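Local coordinates for protein probable arylamine n-acetyl transferase (Mycobacterium abscessus, PDB 4GUZ) that probably transfers an acetyl group from acetyl-coenzyme A to arylamines, at residues 11-16 with 83-88; 88-93 with 117-122. All blocks are in the same frame, centred on the assembly; numbering follows the deposited sequence.

Contact 1: residues 11-16 with 83-88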
loop_
_atom_site.group_PDB
_atom_site.type_symbol
_atom_site.label_atom_id
_atom_site.label_comp_id
_atom_site.label_asym_id
_atom_site.label_seq_id
_atom_site.Cartn_x
_atom_site.Cartn_y
_atom_site.Cartn_z
ATOM N N ASP A 11 -5.372 -19.380 -6.930
ATOM C CA ASP A 11 -4.763 -20.482 -7.676
ATOM C C ASP A 11 -3.703 -20.029 -8.686
ATOM O O ASP A 11 -2.815 -20.818 -9.002
ATOM C CB ASP A 11 -5.854 -21.295 -8.397
ATOM C CG ASP A 11 -6.657 -22.210 -7.485
ATOM O OD1 ASP A 11 -6.214 -22.447 -6.332
ATOM O OD2 ASP A 11 -7.705 -22.728 -7.937
ATOM N N GLU A 12 -3.777 -18.781 -9.178
ATOM C CA GLU A 12 -2.814 -18.253 -10.159
ATOM C C GLU A 12 -1.538 -17.714 -9.486
ATOM O O GLU A 12 -0.565 -17.392 -10.170
ATOM C CB GLU A 12 -3.452 -17.160 -11.021
ATOM C CG GLU A 12 -4.482 -17.684 -12.004
ATOM C CD GLU A 12 -4.815 -16.716 -13.121
ATOM O OE1 GLU A 12 -4.726 -17.129 -14.301
ATOM O OE2 GLU A 12 -5.147 -15.546 -12.822
ATOM N N LEU A 13 -1.553 -17.605 -8.154
ATOM C CA LEU A 13 -0.404 -17.121 -7.407
ATOM C C LEU A 13 0.660 -18.207 -7.266
ATOM O O LEU A 13 0.337 -19.374 -7.008
ATOM C CB LEU A 13 -0.847 -16.637 -6.008
ATOM C CG LEU A 13 0.267 -16.202 -5.033
ATOM C CD1 LEU A 13 0.671 -14.757 -5.266
ATOM C CD2 LEU A 13 -0.151 -16.424 -3.614
ATOM N N GLN A 14 1.935 -17.798 -7.383
ATOM C CA GLN A 14 3.087 -18.659 -7.127
ATOM C C GLN A 14 3.342 -18.535 -5.624
ATOM O O GLN A 14 4.132 -17.691 -5.198
ATOM C CB GLN A 14 4.301 -18.230 -7.994
ATOM C CG GLN A 14 4.156 -18.506 -9.496
ATOM C CD GLN A 14 3.905 -19.959 -9.823
ATOM O OE1 GLN A 14 4.630 -20.864 -9.389
ATOM N NE2 GLN A 14 2.853 -20.211 -10.583
ATOM N N LEU A 15 2.591 -19.315 -4.822
ATOM C CA LEU A 15 2.585 -19.273 -3.358
ATOM C C LEU A 15 3.969 -19.384 -2.715
ATOM O O LEU A 15 4.282 -18.521 -1.894
ATOM C CB LEU A 15 1.648 -20.348 -2.765
ATOM C CG LEU A 15 1.454 -20.338 -1.233
ATOM C CD1 LEU A 15 0.677 -19.104 -0.773
ATOM C CD2 LEU A 15 0.738 -21.592 -0.772
ATOM N N ASP A 16 4.796 -20.410 -3.073
ATOM C CA ASP A 16 6.131 -20.604 -2.470
ATOM C C ASP A 16 7.070 -19.465 -2.812
ATOM O O ASP A 16 7.854 -19.044 -1.967
ATOM C CB ASP A 16 6.771 -21.937 -2.915
ATOM C CG ASP A 16 6.060 -23.194 -2.438
ATOM O OD1 ASP A 16 5.475 -23.165 -1.328
ATOM O OD2 ASP A 16 6.131 -24.220 -3.152
ATOM N N VAL A 83 -2.810 -5.016 -2.888
ATOM C CA VAL A 83 -4.048 -5.680 -2.413
ATOM C C VAL A 83 -4.359 -6.925 -3.294
ATOM O O VAL A 83 -4.731 -7.964 -2.741
ATOM C CB VAL A 83 -5.244 -4.703 -2.287
ATOM C CG1 VAL A 83 -6.584 -5.438 -2.220
ATOM C CG2 VAL A 83 -5.077 -3.828 -1.054
ATOM N N ALA A 84 -4.137 -6.854 -4.627
ATOM C CA ALA A 84 -4.357 -8.024 -5.500
ATOM C C ALA A 84 -3.477 -9.189 -5.030
ATOM O O ALA A 84 -3.980 -10.287 -4.816
ATOM C CB ALA A 84 -4.053 -7.677 -6.962
ATOM N N LEU A 85 -2.183 -8.918 -4.771
ATOM C CA LEU A 85 -1.240 -9.922 -4.333
ATOM C C LEU A 85 -1.561 -10.440 -2.952
ATOM O O LEU A 85 -1.565 -11.650 -2.748
ATOM C CB LEU A 85 0.189 -9.353 -4.364
ATOM C CG LEU A 85 1.331 -10.347 -4.536
ATOM C CD1 LEU A 85 1.238 -11.073 -5.883
ATOM C CD2 LEU A 85 2.663 -9.615 -4.505
ATOM N N PHE A 86 -1.853 -9.541 -2.003
ATOM C CA PHE A 86 -2.110 -9.963 -0.633
ATOM C C PHE A 86 -3.415 -10.712 -0.543
ATOM O O PHE A 86 -3.463 -11.730 0.150
ATOM C CB PHE A 86 -2.071 -8.776 0.335
ATOM C CG PHE A 86 -1.788 -9.153 1.774
ATOM C CD1 PHE A 86 -0.500 -9.477 2.184
ATOM C CD2 PHE A 86 -2.793 -9.093 2.739
ATOM C CE1 PHE A 86 -0.239 -9.832 3.516
ATOM C CE2 PHE A 86 -2.530 -9.436 4.074
ATOM C CZ PHE A 86 -1.248 -9.783 4.455
ATOM N N GLY A 87 -4.420 -10.264 -1.307
ATOM C CA GLY A 87 -5.725 -10.904 -1.399
ATOM C C GLY A 87 -5.607 -12.318 -1.916
ATOM O O GLY A 87 -6.236 -13.235 -1.378
ATOM N N ALA A 88 -4.740 -12.509 -2.927
ATOM C CA ALA A 88 -4.470 -13.827 -3.511
ATOM C C ALA A 88 -3.822 -14.739 -2.488
ATOM O O ALA A 88 -4.195 -15.906 -2.420
ATOM C CB ALA A 88 -3.578 -13.698 -4.731
#
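Leu13 lays CD2 over one face of the flat carbonyl group of Ala88, with Leu13 CD2 4.2 Å from Ala88 C. The aromatic planes stand aside from this contact: the ring of Phe86, on the side of helix 79-92 turned away from Leu13, meets His42 edge-to-face and also touches Tyr18 and Val132. A flat amide, that of Gln67 in helix 63-72, bonds the main chain on both sides of Leu13, at Glu12 O and Gln14 N. Between these groups the touching surfaces are aliphatic. Leu13 CD1 meets Leu85 CD1 at 3.8 Å, one methyl from each leucine, where the side chains cross at about a right angle. Nearer the backbones, Leu13 CB lies 4.2 Å from Ala88 CB, and the small alanine lets the CA atoms of these residues come to 6.5 Å. The CB of Leu13 points at the helix, and with CG anti to the backbone N (chi1 175°) the branched end is carried on to reach Leu85 with one methyl and Ala88 with the other. Leu13 also touches Val89, one turn on from Leu85. Its carbonyl oxygen accepts a bond from Arg92 NH1 and a weak one from Leu15 N across the inverse gamma turn centred on Gln14, the N-cap residue of helix 15-21. The contact seats the loop before helix 15-21 on helix 79-92, within the N-terminal helical bundle of the arylamine N-acetyltransferase fold. Adhesion across the contact is thus van der Waals and hydrophobic, while the polar bonds of the loop, to Gln67 and Arg92, fix the backbone that presents the leucine.

Contact 2: residues 88-93 with 117-122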
loop_
_atom_site.group_PDB
_atom_site.type_symbol
_atom_site.label_atom_id
_atom_site.label_comp_id
_atom_site.label_asym_id
_atom_site.label_seq_id
_atom_site.Cartn_x
_atom_site.Cartn_y
_atom_site.Cartn_z
ATOM N N ALA A 88 -4.740 -12.509 -2.927
ATOM C CA ALA A 88 -4.470 -13.827 -3.511
ATOM C C ALA A 88 -3.822 -14.739 -2.488
ATOM O O ALA A 88 -4.195 -15.906 -2.420
ATOM C CB ALA A 88 -3.578 -13.698 -4.731
ATOM N N VAL A 89 -2.876 -14.212 -1.682
ATOM C CA VAL A 89 -2.188 -14.983 -0.629
ATOM C C VAL A 89 -3.194 -15.392 0.443
ATOM O O VAL A 89 -3.221 -16.564 0.812
ATOM C CB VAL A 89 -0.966 -14.255 0.006
ATOM C CG1 VAL A 89 -0.226 -15.166 0.986
ATOM C CG2 VAL A 89 -0.001 -13.765 -1.060
ATOM N N LEU A 90 -4.026 -14.434 0.942
ATOM C CA LEU A 90 -5.008 -14.710 1.999
ATOM C C LEU A 90 -5.967 -15.833 1.568
ATOM O O LEU A 90 -6.274 -16.726 2.370
ATOM C CB LEU A 90 -5.793 -13.435 2.376
ATOM C CG LEU A 90 -5.000 -12.313 3.076
ATOM C CD1 LEU A 90 -5.889 -11.103 3.363
ATOM C CD2 LEU A 90 -4.287 -12.802 4.340
ATOM N N GLN A 91 -6.370 -15.812 0.289
ATOM C CA GLN A 91 -7.257 -16.802 -0.329
ATOM C C GLN A 91 -6.611 -18.192 -0.347
ATOM O O GLN A 91 -7.277 -19.171 0.010
ATOM C CB GLN A 91 -7.610 -16.352 -1.758
ATOM C CG GLN A 91 -8.516 -17.297 -2.561
ATOM C CD GLN A 91 -9.897 -17.449 -1.980
ATOM O OE1 GLN A 91 -10.289 -18.536 -1.542
ATOM N NE2 GLN A 91 -10.665 -16.363 -1.958
ATOM N N ARG A 92 -5.326 -18.284 -0.763
ATOM C CA ARG A 92 -4.608 -19.560 -0.840
ATOM C C ARG A 92 -4.366 -20.184 0.515
ATOM O O ARG A 92 -4.331 -21.407 0.616
ATOM C CB ARG A 92 -3.253 -19.390 -1.531
ATOM C CG ARG A 92 -3.329 -19.575 -3.015
ATOM C CD ARG A 92 -3.618 -21.012 -3.460
ATOM N NE ARG A 92 -2.411 -21.836 -3.502
ATOM C CZ ARG A 92 -1.477 -21.752 -4.445
ATOM N NH1 ARG A 92 -1.583 -20.855 -5.419
ATOM N NH2 ARG A 92 -0.419 -22.545 -4.407
ATOM N N LEU A 93 -4.161 -19.358 1.549
ATOM C CA LEU A 93 -3.860 -19.865 2.881
ATOM C C LEU A 93 -5.134 -20.159 3.704
ATOM O O LEU A 93 -5.040 -20.633 4.836
ATOM C CB LEU A 93 -2.907 -18.920 3.624
ATOM C CG LEU A 93 -1.491 -18.744 3.031
ATOM C CD1 LEU A 93 -0.575 -18.143 4.058
ATOM C CD2 LEU A 93 -0.896 -20.084 2.549
ATOM N N GLY A 117 -7.362 0.829 -1.527
ATOM C CA GLY A 117 -7.835 -0.508 -1.203
ATOM C C GLY A 117 -7.089 -1.095 -0.026
ATOM O O GLY A 117 -5.877 -0.889 0.105
ATOM N N MET A 118 -7.819 -1.812 0.841
ATOM C CA MET A 118 -7.320 -2.513 2.026
ATOM C C MET A 118 -8.087 -3.806 2.169
ATOM O O MET A 118 -9.135 -3.979 1.524
ATOM C CB MET A 118 -7.511 -1.653 3.296
ATOM C CG MET A 118 -6.682 -0.375 3.281
ATOM S SD MET A 118 -7.075 0.768 4.599
ATOM C CE MET A 118 -8.640 1.445 4.036
ATOM N N LEU A 119 -7.604 -4.690 3.027
ATOM C CA LEU A 119 -8.246 -5.965 3.298
ATOM C C LEU A 119 -8.538 -6.115 4.785
ATOM O O LEU A 119 -7.774 -5.611 5.623
ATOM C CB LEU A 119 -7.373 -7.122 2.795
ATOM C CG LEU A 119 -7.109 -7.108 1.288
ATOM C CD1 LEU A 119 -5.754 -7.715 0.952
ATOM C CD2 LEU A 119 -8.255 -7.745 0.493
ATOM N N VAL A 120 -9.675 -6.771 5.112
ATOM C CA VAL A 120 -10.079 -7.020 6.504
ATOM C C VAL A 120 -10.170 -8.539 6.679
ATOM O O VAL A 120 -10.790 -9.207 5.856
ATOM C CB VAL A 120 -11.389 -6.277 6.912
ATOM C CG1 VAL A 120 -11.822 -6.642 8.339
ATOM C CG2 VAL A 120 -11.212 -4.764 6.800
ATOM N N VAL A 121 -9.540 -9.070 7.732
ATOM C CA VAL A 121 -9.502 -10.494 8.050
ATOM C C VAL A 121 -10.367 -10.770 9.298
ATOM O O VAL A 121 -10.284 -10.039 10.289
ATOM C CB VAL A 121 -8.041 -10.990 8.228
ATOM C CG1 VAL A 121 -7.986 -12.440 8.713
ATOM C CG2 VAL A 121 -7.257 -10.840 6.931
ATOM N N ARG A 122 -11.188 -11.844 9.231
ATOM C CA ARG A 122 -12.043 -12.299 10.330
ATOM C C ARG A 122 -11.381 -13.478 11.060
ATOM O O ARG A 122 -11.149 -14.523 10.445
ATOM C CB ARG A 122 -13.436 -12.696 9.803
ATOM C CG ARG A 122 -14.338 -11.510 9.505
ATOM C CD ARG A 122 -15.736 -11.980 9.164
ATOM N NE ARG A 122 -15.873 -12.223 7.734
ATOM C CZ ARG A 122 -16.514 -11.409 6.903
ATOM N NH1 ARG A 122 -17.107 -10.313 7.362
ATOM N NH2 ARG A 122 -16.587 -11.697 5.612
#
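Leu90 pushes one methyl between two side chains of strand 116-123, and this is the close part of the contact. Leu90 CD1 lies 3.8 Å from Val121 CG2 and 4.2 Å from Leu119 CD1; the Leu90 side chain slides past that of Leu119 in the opposite direction and meets that of Val121 at a slant. Extension explains the reach: with chi2 at 179°, CD1 continues straight out from the helix, bridging CA atoms that stand 8.6 Å apart at Leu90 and Val121. Leu119 and Val121 are alternate residues, so both face the helix, while Val120 between them points to the other side of the sheet. Leu35 of helix 32-45 touches both Leu90 and Val121, and Phe97 adds to the packing around Leu90. The looser, solvent side lies at Gln91 and Arg122, both exposed; Arg122 NE makes a long, weak ion pair with Asp96 OD1. The strand's backbone is hydrogen-bonded to strands 96-104 and 126-130 instead, leaving side chains to meet the helix. The chemistry is that of helix-on-sheet packing: the segments meet through buried methyls alone, so the spacing here probably reflects side-chain size.

How the contacts relate
From the N terminus, the loop at 11-16 that leads into helix 15-21 returns to helix 79-92 in contact 1, closing a long, mostly helical loop of 66 residues. Contact 2 then opens at the end of that same helix and closes a shorter loop of 23 residues, through strand 96-104, onto strand 116-123. The two loops neither nest nor cross; they follow in series and share Ala88. Helix 79-92 thereby lies between the N-terminal helical region and the antiparallel sheet that contains strands 96-104 and 116-123. Cys79 starts this helix and His116 starts the strand; with Asp131 they fit the Cys-His-Asp catalytic triad known from this enzyme family.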